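Local structure of citrate synthase (Mycobacterium tuberculosis, 4TVM) at residues 198-203 and 384-389; 220-225 and 376-381; 114-119 and 171-176; 178-181 and 186-189. The protein catalyses the condensation of oxaloacetate, acetyl-CoA and water to give citrate and CoA, a step of the Krebs cycle. All blocks are in the same frame, centred on the assembly; numbering follows the deposited sequence.

Overall arrangement
From the N terminus onward, the chain first closes a loop of about fifty residues at contact 3, where residues 114-119 meet helix 159-182. Contact 4 follows at the end of that same helix, a short return in which residues 186-189 fold back on residues 178-181. Both are complete before contact 1 opens on helix 196-205. Contact 2 opens next, on helix 216-229, and shuts at residues 376-381 just ahead of the closure of contact 1 on helix 383-403, so one long loop lies within the other and no two loops cross. The centres of contacts 1 and 2 are about 8 Å apart, and contact 1 touches all three others, so helices 159-182, 196-205, 216-229 and 383-403 pack together.

Contact 1 of 4, residues 198-203 and 384-389; sequences ENFLRL and TVLFAL. With OAA (oxaloacetate ion), chain B.
Leu-386 and Leu-389, two side chains of helix 383-403, receive the ring of Phe-200 from helix 196-205. This is helix-to-helix packing through side chains in the largely helical citrate synthase fold: the nearest CA atoms, those of Phe-200 and Leu-389, are 10.3 Å apart, and the ring of Phe-200 meets two leucines between the helices. Val-385 turns to other neighbours, Ala-175 of helix 159-182 among them. Leu-386 crosses Phe-200 at about a right angle and brings only its CD2 branch to the ring, obliquely, 4.1 Å from Phe-200 CE2. Phe-387 lines the oxaloacetate pocket instead. With CG anti to its backbone nitrogen (chi1 -169°), its ring reaches the bound oxaloacetate, whose O3 lies at the ring edge in the ring plane, 3.4 Å from Phe-387 CZ; His-229 meets the same ring. One helix thus gives one residue to the ligand pocket and the residue before it to the core. Leu-389 completes the grip in a CH-pi contact, its side chain and that of Phe-200 coming from opposite directions: Leu-389 CD1 sits over one face of the Phe-200 ring, 4.0 Å from the centroid and shifted toward the rim.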
loop_
_atom_site.group_PDB
_atom_site.type_symbol
_atom_site.label_atom_id
_atom_site.label_comp_id
_atom_site.label_asym_id
_atom_site.label_seq_id
_atom_site.Cartn_x
_atom_site.Cartn_y
_atom_site.Cartn_z
ATOM N N GLU A 198 -15.490 -6.310 -23.850
ATOM C CA GLU A 198 -15.475 -7.350 -24.879
ATOM C C GLU A 198 -14.056 -7.474 -25.420
ATOM O O GLU A 198 -13.570 -8.559 -25.717
ATOM C CB GLU A 198 -16.488 -7.022 -26.005
ATOM C CG GLU A 198 -16.610 -8.078 -27.096
ATOM C CD GLU A 198 -17.698 -7.764 -28.116
ATOM O OE1 GLU A 198 -18.283 -6.641 -28.060
ATOM O OE2 GLU A 198 -17.961 -8.654 -28.973
ATOM N N ASN A 199 -13.382 -6.349 -25.538
ATOM C CA ASN A 199 -12.029 -6.362 -26.014
ATOM C C ASN A 199 -11.104 -6.981 -24.954
ATOM O O ASN A 199 -10.098 -7.612 -25.282
ATOM C CB ASN A 199 -11.599 -4.948 -26.300
ATOM C CG ASN A 199 -10.190 -4.881 -26.735
ATOM O OD1 ASN A 199 -9.853 -5.406 -27.780
ATOM N ND2 ASN A 199 -9.334 -4.256 -25.922
ATOM N N PHE A 200 -11.432 -6.788 -23.680
ATOM C CA PHE A 200 -10.662 -7.418 -22.627
ATOM C C PHE A 200 -10.733 -8.924 -22.767
ATOM O O PHE A 200 -9.736 -9.617 -22.595
ATOM C CB PHE A 200 -11.130 -6.987 -21.238
ATOM C CG PHE A 200 -10.675 -7.920 -20.148
ATOM C CD1 PHE A 200 -9.322 -8.022 -19.816
ATOM C CD2 PHE A 200 -11.585 -8.720 -19.470
ATOM C CE1 PHE A 200 -8.898 -8.897 -18.837
ATOM C CE2 PHE A 200 -11.160 -9.588 -18.484
ATOM C CZ PHE A 200 -9.816 -9.688 -18.169
ATOM N N LEU A 201 -11.915 -9.430 -23.086
ATOM C CA LEU A 201 -12.122 -10.871 -23.224
ATOM C C LEU A 201 -11.370 -11.480 -24.402
ATOM O O LEU A 201 -10.960 -12.635 -24.355
ATOM C CB LEU A 201 -13.612 -11.175 -23.339
ATOM C CG LEU A 201 -14.388 -11.341 -22.023
ATOM C CD1 LEU A 201 -15.892 -11.218 -22.252
ATOM C CD2 LEU A 201 -14.083 -12.703 -21.422
ATOM N N ARG A 202 -11.215 -10.732 -25.472
ATOM C CA ARG A 202 -10.410 -11.183 -26.618
ATOM C C ARG A 202 -8.941 -11.249 -26.269
ATOM O O ARG A 202 -8.225 -12.152 -26.707
ATOM C CB ARG A 202 -10.543 -10.208 -27.788
ATOM C CG ARG A 202 -10.095 -10.773 -29.129
ATOM C CD ARG A 202 -10.133 -9.735 -30.242
ATOM N NE ARG A 202 -9.154 -10.002 -31.304
ATOM C CZ ARG A 202 -8.017 -9.318 -31.489
ATOM N NH1 ARG A 202 -7.658 -8.333 -30.659
ATOM N NH2 ARG A 202 -7.208 -9.635 -32.497
ATOM N N LEU A 203 -8.484 -10.237 -25.521
ATOM C CA LEU A 203 -7.079 -10.117 -25.176
ATOM C C LEU A 203 -6.718 -11.281 -24.291
ATOM O O LEU A 203 -5.593 -11.756 -24.315
ATOM C CB LEU A 203 -6.830 -8.856 -24.413
ATOM C CG LEU A 203 -6.818 -7.559 -25.182
ATOM C CD1 LEU A 203 -6.540 -6.429 -24.189
ATOM C CD2 LEU A 203 -5.754 -7.606 -26.234
ATOM N N THR A 384 -8.241 -12.619 -8.398
ATOM C CA THR A 384 -7.916 -11.393 -7.691
ATOM C C THR A 384 -7.641 -10.265 -8.673
ATOM O O THR A 384 -7.884 -9.097 -8.344
ATOM C CB THR A 384 -6.723 -11.573 -6.780
ATOM O OG1 THR A 384 -6.854 -12.825 -6.132
ATOM C CG2 THR A 384 -6.666 -10.444 -5.718
ATOM N N VAL A 385 -7.118 -10.621 -9.856
ATOM C CA VAL A 385 -6.869 -9.646 -10.890
ATOM C C VAL A 385 -8.214 -9.089 -11.404
ATOM O O VAL A 385 -8.364 -7.882 -11.641
ATOM C CB VAL A 385 -6.104 -10.255 -12.080
ATOM C CG1 VAL A 385 -6.084 -9.273 -13.246
ATOM C CG2 VAL A 385 -4.692 -10.673 -11.678
ATOM N N LEU A 386 -9.185 -9.985 -11.566
ATOM C CA LEU A 386 -10.539 -9.614 -12.011
ATOM C C LEU A 386 -11.127 -8.700 -10.994
ATOM O O LEU A 386 -11.773 -7.716 -11.320
ATOM C CB LEU A 386 -11.430 -10.852 -12.185
ATOM C CG LEU A 386 -11.062 -11.666 -13.429
ATOM C CD1 LEU A 386 -11.527 -13.107 -13.352
ATOM C CD2 LEU A 386 -11.647 -11.009 -14.652
ATOM N N PHE A 387 -10.849 -8.994 -9.746
ATOM C CA PHE A 387 -11.315 -8.128 -8.670
ATOM C C PHE A 387 -10.805 -6.708 -8.818
ATOM O O PHE A 387 -11.592 -5.763 -8.726
ATOM C CB PHE A 387 -10.889 -8.692 -7.342
ATOM C CG PHE A 387 -11.536 -8.019 -6.184
ATOM C CD1 PHE A 387 -11.353 -6.659 -5.964
ATOM C CD2 PHE A 387 -12.318 -8.734 -5.295
ATOM C CE1 PHE A 387 -11.959 -6.035 -4.895
ATOM C CE2 PHE A 387 -12.923 -8.103 -4.226
ATOM C CZ PHE A 387 -12.757 -6.756 -4.030
ATOM N N ALA A 388 -9.494 -6.543 -9.073
ATOM C CA ALA A 388 -8.885 -5.196 -9.209
ATOM C C ALA A 388 -9.407 -4.400 -10.405
ATOM O O ALA A 388 -9.637 -3.164 -10.331
ATOM C CB ALA A 388 -7.391 -5.330 -9.317
ATOM N N LEU A 389 -9.561 -5.098 -11.530
ATOM C CA LEU A 389 -10.130 -4.474 -12.735
ATOM C C LEU A 389 -11.457 -3.814 -12.433
ATOM O O LEU A 389 -11.729 -2.731 -12.937
ATOM C CB LEU A 389 -10.376 -5.513 -13.821
ATOM C CG LEU A 389 -9.135 -6.051 -14.473
ATOM C CD1 LEU A 389 -9.536 -6.901 -15.651
ATOM C CD2 LEU A 389 -8.139 -4.938 -14.879
HETATM O O1 OAA B . -16.162 -6.400 -2.671
HETATM O O2 OAA B . -15.967 -8.609 -2.558
HETATM O O4 OAA B . -15.544 -5.693 1.947
HETATM O O5 OAA B . -14.552 -4.147 0.753
HETATM O O3 OAA B . -14.365 -5.511 -1.267
HETATM C C1 OAA B . -15.965 -7.464 -2.031
HETATM C C2 OAA B . -15.730 -7.327 -0.553
HETATM C C3 OAA B . -14.992 -6.026 -0.359
HETATM C C4 OAA B . -15.018 -5.281 0.884
#

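Contact 2 of 4, residues 220-225 and 376-381; sequences RALDML and LGFPTR
Leu-222, Leu-376 and Phe-378 form a small apolar cluster where helix 216-229 packs against the turn that leaves helix 367-375. That turn is a Schellman motif, and it shows how a helix end can contribute to a core: the residues before and after Gly-377 both face the same partner helix.

The backbone bonds belong to the helix end. Gly-377 is the first residue to depart from helical angles, and it does so with a positive phi of 94° while two bonds run back into the last helical turn. Such a positive phi suits glycine, which has no side chain to press on the carbonyl oxygen of Leu-376. The chain then turns toward helix 383-403 through Pro-379.

The apolar contacts converge on one methyl group. Leu-222 holds CG anti to its backbone nitrogen (chi1 -165°), which carries CD1 out to both partners. Leu-376 crosses it at a slant, meeting it with its own CD1. Phe-378 runs at about a right angle to Leu-222 and offers CE2, with the methyl lying oblique to the ring.

Other helices enclose the cluster. Ile-329 of helix 317-329 touches both Ala-221 and Leu-376, Val-197 of helix 196-205 packs on Leu-222, and the ring of Phe-205 meets that of Phe-378 at about 50°. The two central spacings are equal: Leu-222 CD1 is 4.1 Å from Leu-376 CD1 and 4.1 Å from Phe-378 CE2.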
loop_
_atom_site.group_PDB
_atom_site.type_symbol
_atom_site.label_atom_id
_atom_site.label_comp_id
_atom_site.label_asym_id
_atom_site.label_seq_id
_atom_site.Cartn_x
_atom_site.Cartn_y
_atom_site.Cartn_z
ATOM N N ARG A 220 -22.022 -9.715 -21.045
ATOM C CA ARG A 220 -22.963 -9.066 -20.153
ATOM C C ARG A 220 -22.698 -9.588 -18.776
ATOM O O ARG A 220 -22.792 -8.857 -17.823
ATOM C CB ARG A 220 -24.387 -9.368 -20.584
ATOM C CG ARG A 220 -25.437 -9.163 -19.495
ATOM C CD ARG A 220 -26.705 -8.526 -20.044
ATOM N NE ARG A 220 -27.736 -8.365 -19.005
ATOM C CZ ARG A 220 -28.643 -9.289 -18.682
ATOM N NH1 ARG A 220 -28.681 -10.466 -19.304
ATOM N NH2 ARG A 220 -29.523 -9.043 -17.717
ATOM N N ALA A 221 -22.336 -10.852 -18.662
ATOM C CA ALA A 221 -22.067 -11.392 -17.353
ATOM C C ALA A 221 -20.829 -10.748 -16.729
ATOM O O ALA A 221 -20.833 -10.414 -15.559
ATOM C CB ALA A 221 -21.883 -12.877 -17.438
ATOM N N LEU A 222 -19.762 -10.576 -17.501
ATOM C CA LEU A 222 -18.566 -9.957 -16.957
ATOM C C LEU A 222 -18.784 -8.482 -16.666
ATOM O O LEU A 222 -18.382 -7.981 -15.617
ATOM C CB LEU A 222 -17.417 -10.114 -17.928
ATOM C CG LEU A 222 -16.077 -9.813 -17.283
ATOM C CD1 LEU A 222 -15.822 -10.847 -16.197
ATOM C CD2 LEU A 222 -14.986 -9.786 -18.344
ATOM N N ASP A 223 -19.436 -7.789 -17.596
ATOM C CA ASP A 223 -19.711 -6.358 -17.439
ATOM C C ASP A 223 -20.497 -6.089 -16.179
ATOM O O ASP A 223 -20.145 -5.232 -15.377
ATOM C CB ASP A 223 -20.477 -5.835 -18.648
ATOM C CG ASP A 223 -20.445 -4.333 -18.745
ATOM O OD1 ASP A 223 -21.097 -3.677 -17.931
ATOM O OD2 ASP A 223 -19.750 -3.799 -19.625
ATOM N N MET A 224 -21.554 -6.858 -15.979
ATOM C CA MET A 224 -22.340 -6.726 -14.763
ATOM C C MET A 224 -21.476 -6.957 -13.536
ATOM O O MET A 224 -21.509 -6.174 -12.591
ATOM C CB MET A 224 -23.497 -7.716 -14.776
ATOM C CG MET A 224 -24.506 -7.476 -13.676
ATOM S SD MET A 224 -26.004 -8.476 -13.846
ATOM C CE MET A 224 -25.572 -9.895 -12.844
ATOM N N LEU A 225 -20.694 -8.030 -13.552
ATOM C CA LEU A 225 -19.906 -8.394 -12.383
ATOM C C LEU A 225 -18.879 -7.320 -11.936
ATOM O O LEU A 225 -18.551 -7.210 -10.749
ATOM C CB LEU A 225 -19.200 -9.722 -12.638
ATOM C CG LEU A 225 -19.833 -10.930 -11.960
ATOM C CD1 LEU A 225 -19.296 -12.206 -12.580
ATOM C CD2 LEU A 225 -19.528 -10.879 -10.475
ATOM N N LEU A 376 -16.743 -18.865 -16.890
ATOM C CA LEU A 376 -16.366 -18.090 -18.083
ATOM C C LEU A 376 -14.989 -18.486 -18.597
ATOM O O LEU A 376 -14.504 -17.895 -19.576
ATOM C CB LEU A 376 -16.401 -16.577 -17.806
ATOM C CG LEU A 376 -17.629 -16.062 -17.032
ATOM C CD1 LEU A 376 -17.523 -14.587 -16.672
ATOM C CD2 LEU A 376 -18.916 -16.333 -17.802
ATOM N N GLY A 377 -14.351 -19.462 -17.942
ATOM C CA GLY A 377 -13.023 -19.930 -18.359
ATOM C C GLY A 377 -11.830 -19.274 -17.664
ATOM O O GLY A 377 -10.666 -19.481 -18.065
ATOM N N PHE A 378 -12.091 -18.485 -16.617
ATOM C CA PHE A 378 -11.010 -17.849 -15.894
ATOM C C PHE A 378 -10.446 -18.849 -14.917
ATOM O O PHE A 378 -11.206 -19.506 -14.183
ATOM C CB PHE A 378 -11.484 -16.588 -15.181
ATOM C CG PHE A 378 -11.802 -15.443 -16.124
ATOM C CD1 PHE A 378 -10.787 -14.795 -16.807
ATOM C CD2 PHE A 378 -13.101 -15.039 -16.337
ATOM C CE1 PHE A 378 -11.065 -13.774 -17.678
ATOM C CE2 PHE A 378 -13.388 -14.010 -17.204
ATOM C CZ PHE A 378 -12.365 -13.377 -17.881
ATOM N N PRO A 379 -9.106 -18.981 -14.896
ATOM C CA PRO A 379 -8.468 -19.848 -13.960
ATOM C C PRO A 379 -8.339 -19.140 -12.616
ATOM O O PRO A 379 -8.343 -17.900 -12.562
ATOM C CB PRO A 379 -7.107 -20.071 -14.587
ATOM C CG PRO A 379 -6.812 -18.811 -15.348
ATOM C CD PRO A 379 -8.135 -18.236 -15.735
ATOM N N THR A 380 -8.205 -19.923 -11.540
ATOM C CA THR A 380 -8.384 -19.406 -10.211
ATOM C C THR A 380 -7.433 -18.246 -9.902
ATOM O O THR A 380 -7.791 -17.335 -9.161
ATOM C CB THR A 380 -8.251 -20.540 -9.166
ATOM O OG1 THR A 380 -9.224 -21.562 -9.446
ATOM C CG2 THR A 380 -8.485 -20.008 -7.758
ATOM N N ARG A 381 -6.238 -18.268 -10.485
ATOM C CA ARG A 381 -5.247 -17.220 -10.237
ATOM C C ARG A 381 -5.470 -15.982 -11.089
ATOM O O ARG A 381 -4.604 -15.119 -11.160
ATOM C CB ARG A 381 -3.830 -17.751 -10.454
ATOM C CG ARG A 381 -3.209 -18.358 -9.198
ATOM C CD ARG A 381 -2.193 -19.433 -9.529
ATOM N NE ARG A 381 -1.878 -20.273 -8.374
ATOM C CZ ARG A 381 -1.434 -21.529 -8.446
ATOM N NH1 ARG A 381 -1.250 -22.132 -9.620
ATOM N NH2 ARG A 381 -1.179 -22.198 -7.328
#

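Contact 3 of 4, residues 114-119 and 171-176; sequences TMLHED and LPTIAA
Thr-173 OG1 donates a hydrogen bond of 2.8 Å to the backbone oxygen Thr-114 O, fastening the chain that leads into helix 118-122 to the flank of helix 159-182. The donor lies in the carbonyl plane, on a lone pair, with a C=O...donor angle of 140°. Thr-173 turns OG1 anti to its own carbonyl carbon (chi1 -55°), which sends the hydroxyl to Thr-114 and its CG2 methyl to Leu-116. The apolar half follows: Leu-116 slides past Thr-173 in the opposite direction, its CG 4.0 Å from Thr-173 CG2, while its CD2 crosses to Ile-174 CG1 at 4.0 Å. One threonine therefore serves both a polar and an apolar neighbour.

A second shell shapes the segment 114-119. A weak hydrogen bond ties Thr-114 OG1 to Gln-111 O, and Tyr-148 OH is hydrogen-bonded to the backbone nitrogen of His-117. His-117 is the N-cap of the following helix; its ND1 accepts from Asp-119 N at 3.2 Å, with the donor near the ring plane.

Farther out, Phe-124 packs on both Leu-116 and Ile-174. Helix 159-182, kinked at Pro-172, here has residues 114-119 on one flank, with helices 133-147, 196-205 and 383-403 also packed around it.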
loop_
_atom_site.group_PDB
_atom_site.type_symbol
_atom_site.label_atom_id
_atom_site.label_comp_id
_atom_site.label_asym_id
_atom_site.label_seq_id
_atom_site.Cartn_x
_atom_site.Cartn_y
_atom_site.Cartn_z
ATOM N N THR A 114 -5.784 2.212 -24.903
ATOM C CA THR A 114 -5.700 0.849 -24.424
ATOM C C THR A 114 -4.424 0.155 -24.797
ATOM O O THR A 114 -4.128 -0.926 -24.266
ATOM C CB THR A 114 -6.823 -0.013 -24.990
ATOM O OG1 THR A 114 -6.906 0.214 -26.389
ATOM C CG2 THR A 114 -8.153 0.313 -24.334
ATOM N N MET A 115 -3.686 0.718 -25.744
ATOM C CA MET A 115 -2.423 0.128 -26.132
ATOM C C MET A 115 -1.351 0.625 -25.179
ATOM O O MET A 115 -1.291 1.815 -24.906
ATOM C CB MET A 115 -2.065 0.518 -27.553
ATOM C CG MET A 115 -1.339 -0.592 -28.292
ATOM S SD MET A 115 -1.041 -0.266 -30.030
ATOM C CE MET A 115 -2.709 -0.518 -30.675
ATOM N N LEU A 116 -0.551 -0.302 -24.657
ATOM C CA LEU A 116 0.665 0.010 -23.927
ATOM C C LEU A 116 1.778 0.391 -24.886
ATOM O O LEU A 116 1.854 -0.113 -26.016
ATOM C CB LEU A 116 1.208 -1.219 -23.184
ATOM C CG LEU A 116 0.299 -2.175 -22.454
ATOM C CD1 LEU A 116 1.139 -3.254 -21.798
ATOM C CD2 LEU A 116 -0.508 -1.448 -21.414
ATOM N N HIS A 117 2.659 1.249 -24.406
ATOM C CA HIS A 117 4.007 1.408 -24.982
ATOM C C HIS A 117 4.600 0.046 -25.284
ATOM O O HIS A 117 4.665 -0.805 -24.385
ATOM C CB HIS A 117 4.944 2.128 -23.982
ATOM C CG HIS A 117 6.091 2.825 -24.638
ATOM N ND1 HIS A 117 7.215 2.157 -25.075
ATOM C CD2 HIS A 117 6.288 4.129 -24.941
ATOM C CE1 HIS A 117 8.055 3.016 -25.617
ATOM N NE2 HIS A 117 7.508 4.219 -25.555
ATOM N N GLU A 118 5.043 -0.153 -26.528
ATOM C CA GLU A 118 5.692 -1.406 -26.928
ATOM C C GLU A 118 6.779 -1.920 -25.965
ATOM O O GLU A 118 6.921 -3.144 -25.787
ATOM C CB GLU A 118 6.310 -1.273 -28.315
ATOM C CG GLU A 118 5.374 -1.659 -29.444
ATOM C CD GLU A 118 5.017 -3.118 -29.385
ATOM O OE1 GLU A 118 3.846 -3.417 -29.077
ATOM O OE2 GLU A 118 5.914 -3.955 -29.605
ATOM N N ASP A 119 7.572 -1.012 -25.387
ATOM C CA ASP A 119 8.552 -1.409 -24.372
ATOM C C ASP A 119 7.906 -1.968 -23.107
ATOM O O ASP A 119 8.416 -2.916 -22.498
ATOM C CB ASP A 119 9.452 -0.255 -23.995
ATOM C CG ASP A 119 10.452 0.090 -25.062
ATOM O OD1 ASP A 119 10.455 -0.515 -26.152
ATOM O OD2 ASP A 119 11.247 1.008 -24.795
ATOM N N LEU A 171 -5.287 -0.947 -17.762
ATOM C CA LEU A 171 -5.263 -1.994 -16.760
ATOM C C LEU A 171 -5.908 -3.288 -17.185
ATOM O O LEU A 171 -5.425 -4.346 -16.792
ATOM C CB LEU A 171 -5.902 -1.542 -15.493
ATOM C CG LEU A 171 -5.503 -2.496 -14.362
ATOM C CD1 LEU A 171 -4.211 -2.034 -13.766
ATOM C CD2 LEU A 171 -6.558 -2.544 -13.279
ATOM N N PRO A 172 -7.002 -3.229 -17.986
ATOM C CA PRO A 172 -7.428 -4.515 -18.531
ATOM C C PRO A 172 -6.454 -5.106 -19.497
ATOM O O PRO A 172 -6.287 -6.310 -19.518
ATOM C CB PRO A 172 -8.687 -4.147 -19.276
ATOM C CG PRO A 172 -9.272 -3.099 -18.418
ATOM C CD PRO A 172 -8.075 -2.233 -18.195
ATOM N N THR A 173 -5.810 -4.275 -20.297
ATOM C CA THR A 173 -4.781 -4.751 -21.195
ATOM C C THR A 173 -3.662 -5.460 -20.468
ATOM O O THR A 173 -3.215 -6.497 -20.908
ATOM C CB THR A 173 -4.168 -3.572 -21.907
ATOM O OG1 THR A 173 -5.225 -2.838 -22.547
ATOM C CG2 THR A 173 -3.173 -4.022 -22.934
ATOM N N ILE A 174 -3.235 -4.886 -19.349
ATOM C CA ILE A 174 -2.188 -5.461 -18.521
ATOM C C ILE A 174 -2.587 -6.779 -17.893
ATOM O O ILE A 174 -1.771 -7.671 -17.773
ATOM C CB ILE A 174 -1.860 -4.489 -17.368
ATOM C CG1 ILE A 174 -1.223 -3.229 -17.918
ATOM C CG2 ILE A 174 -0.876 -5.094 -16.358
ATOM C CD1 ILE A 174 -1.055 -2.169 -16.868
ATOM N N ALA A 175 -3.827 -6.867 -17.409
ATOM C CA ALA A 175 -4.304 -8.088 -16.785
ATOM C C ALA A 175 -4.447 -9.184 -17.839
ATOM O O ALA A 175 -4.159 -10.350 -17.572
ATOM C CB ALA A 175 -5.627 -7.827 -16.120
ATOM N N ALA A 176 -4.900 -8.824 -19.033
ATOM C CA ALA A 176 -4.987 -9.809 -20.099
ATOM C C ALA A 176 -3.595 -10.285 -20.483
ATOM O O ALA A 176 -3.435 -11.465 -20.778
ATOM C CB ALA A 176 -5.685 -9.235 -21.321
#

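Contact 4 of 4, residues 178-181 and 186-189; sequences AYKK and PFLY
Lys-180 and Phe-187 meet where the chain, having left helix 159-182, doubles back along its last turns. Lys-180 CB lies 3.5 Å from Phe-187 CD1, oblique to the ring. Beyond CB the lysine chain bends at chi2 (-57°) and then extends, so that CG, CD and CE all run alongside the carbonyl of Pro-186, with CG 3.7 Å from Pro-186 O. The bend also delivers the ammonium group to acceptors outside the pair: NZ is hydrogen-bonded to Gln-185 OE1 and Gly-206 O, and weakly to Thr-204 O. Several carbonyl groups would be expected to stabilise the charge of this buried lysine.

Phe-187 carries CG anti to its carbonyl carbon, and a chi2 of -3° lays the ring plane almost through the CA-CB bond, with CD1 on the CA side. CE1 reaches the backbone at Lys-181 N, 3.9 Å away. Two further rings pack on the phenyl group, Tyr-177 stacked on it and Phe-124 meeting it edge-to-face.

Past the ring, Leu-188 O accepts from Tyr-177 OH, the Leu-188 side chain touches Arg-202 of helix 196-205, and Tyr-189 OH is hydrogen-bonded to Glu-118 OE1. The returning chain thus lies between the end of helix 159-182, helix 118-122 and helix 196-205, to which it leads.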
loop_
_atom_site.group_PDB
_atom_site.type_symbol
_atom_site.label_atom_id
_atom_site.label_comp_id
_atom_site.label_asym_id
_atom_site.label_seq_id
_atom_site.Cartn_x
_atom_site.Cartn_y
_atom_site.Cartn_z
ATOM N N ALA A 178 -0.961 -10.457 -18.503
ATOM C CA ALA A 178 -0.435 -11.252 -17.416
ATOM C C ALA A 178 -1.008 -12.656 -17.501
ATOM O O ALA A 178 -0.343 -13.618 -17.174
ATOM C CB ALA A 178 -0.778 -10.598 -16.098
ATOM N N TYR A 179 -2.260 -12.770 -17.928
ATOM C CA TYR A 179 -2.862 -14.085 -18.193
ATOM C C TYR A 179 -2.111 -14.750 -19.301
ATOM O O TYR A 179 -1.680 -15.873 -19.165
ATOM C CB TYR A 179 -4.344 -13.977 -18.608
ATOM C CG TYR A 179 -4.898 -15.288 -19.014
ATOM C CD1 TYR A 179 -5.147 -16.267 -18.075
ATOM C CD2 TYR A 179 -5.146 -15.587 -20.365
ATOM C CE1 TYR A 179 -5.650 -17.502 -18.458
ATOM C CE2 TYR A 179 -5.641 -16.818 -20.753
ATOM C CZ TYR A 179 -5.883 -17.770 -19.793
ATOM O OH TYR A 179 -6.383 -18.993 -20.150
ATOM N N LYS A 180 -1.922 -14.060 -20.406
ATOM C CA LYS A 180 -1.265 -14.722 -21.535
ATOM C C LYS A 180 0.104 -15.234 -21.157
ATOM O O LYS A 180 0.527 -16.303 -21.618
ATOM C CB LYS A 180 -1.171 -13.796 -22.737
ATOM C CG LYS A 180 -2.533 -13.528 -23.377
ATOM C CD LYS A 180 -3.176 -14.843 -23.779
ATOM C CE LYS A 180 -4.247 -14.665 -24.850
ATOM N NZ LYS A 180 -4.812 -15.987 -25.236
ATOM N N LYS A 181 0.775 -14.463 -20.306
ATOM C CA LYS A 181 2.066 -14.832 -19.781
ATOM C C LYS A 181 1.986 -16.063 -18.893
ATOM O O LYS A 181 2.876 -16.891 -18.908
ATOM C CB LYS A 181 2.654 -13.670 -18.997
ATOM C CG LYS A 181 4.118 -13.874 -18.586
ATOM C CD LYS A 181 5.022 -13.965 -19.803
ATOM C CE LYS A 181 6.370 -14.555 -19.446
ATOM N NZ LYS A 181 7.255 -14.488 -20.651
ATOM N N PRO A 186 0.533 -16.005 -27.156
ATOM C CA PRO A 186 0.847 -14.721 -27.740
ATOM C C PRO A 186 -0.011 -13.647 -27.169
ATOM O O PRO A 186 -1.162 -13.892 -26.815
ATOM C CB PRO A 186 0.475 -14.883 -29.216
ATOM C CG PRO A 186 0.308 -16.305 -29.454
ATOM C CD PRO A 186 0.341 -17.056 -28.173
ATOM N N PHE A 187 0.512 -12.446 -27.098
ATOM C CA PHE A 187 -0.348 -11.348 -26.726
ATOM C C PHE A 187 -1.040 -10.933 -27.990
ATOM O O PHE A 187 -0.433 -10.945 -29.037
ATOM C CB PHE A 187 0.416 -10.157 -26.189
ATOM C CG PHE A 187 1.172 -10.414 -24.908
ATOM C CD1 PHE A 187 1.131 -11.640 -24.229
ATOM C CD2 PHE A 187 1.911 -9.396 -24.354
ATOM C CE1 PHE A 187 1.834 -11.810 -23.034
ATOM C CE2 PHE A 187 2.603 -9.571 -23.179
ATOM C CZ PHE A 187 2.564 -10.776 -22.514
ATOM N N LEU A 188 -2.308 -10.553 -27.891
ATOM C CA LEU A 188 -3.010 -9.866 -28.997
ATOM C C LEU A 188 -2.994 -8.364 -28.754
ATOM O O LEU A 188 -2.521 -7.916 -27.713
ATOM C CB LEU A 188 -4.465 -10.363 -29.094
ATOM C CG LEU A 188 -4.711 -11.538 -30.056
ATOM C CD1 LEU A 188 -3.632 -12.588 -29.887
ATOM C CD2 LEU A 188 -6.096 -12.174 -29.877
ATOM N N TYR A 189 -3.533 -7.588 -29.704
ATOM C CA TYR A 189 -3.734 -6.150 -29.517
ATOM C C TYR A 189 -5.204 -5.768 -29.429
ATOM O O TYR A 189 -6.031 -6.535 -29.834
ATOM C CB TYR A 189 -3.091 -5.395 -30.649
ATOM C CG TYR A 189 -1.596 -5.392 -30.566
ATOM C CD1 TYR A 189 -0.920 -4.438 -29.796
ATOM C CD2 TYR A 189 -0.846 -6.331 -31.256
ATOM C CE1 TYR A 189 0.467 -4.430 -29.724
ATOM C CE2 TYR A 189 0.519 -6.327 -31.200
ATOM C CZ TYR A 189 1.167 -5.382 -30.433
ATOM O OH TYR A 189 2.531 -5.396 -30.406
#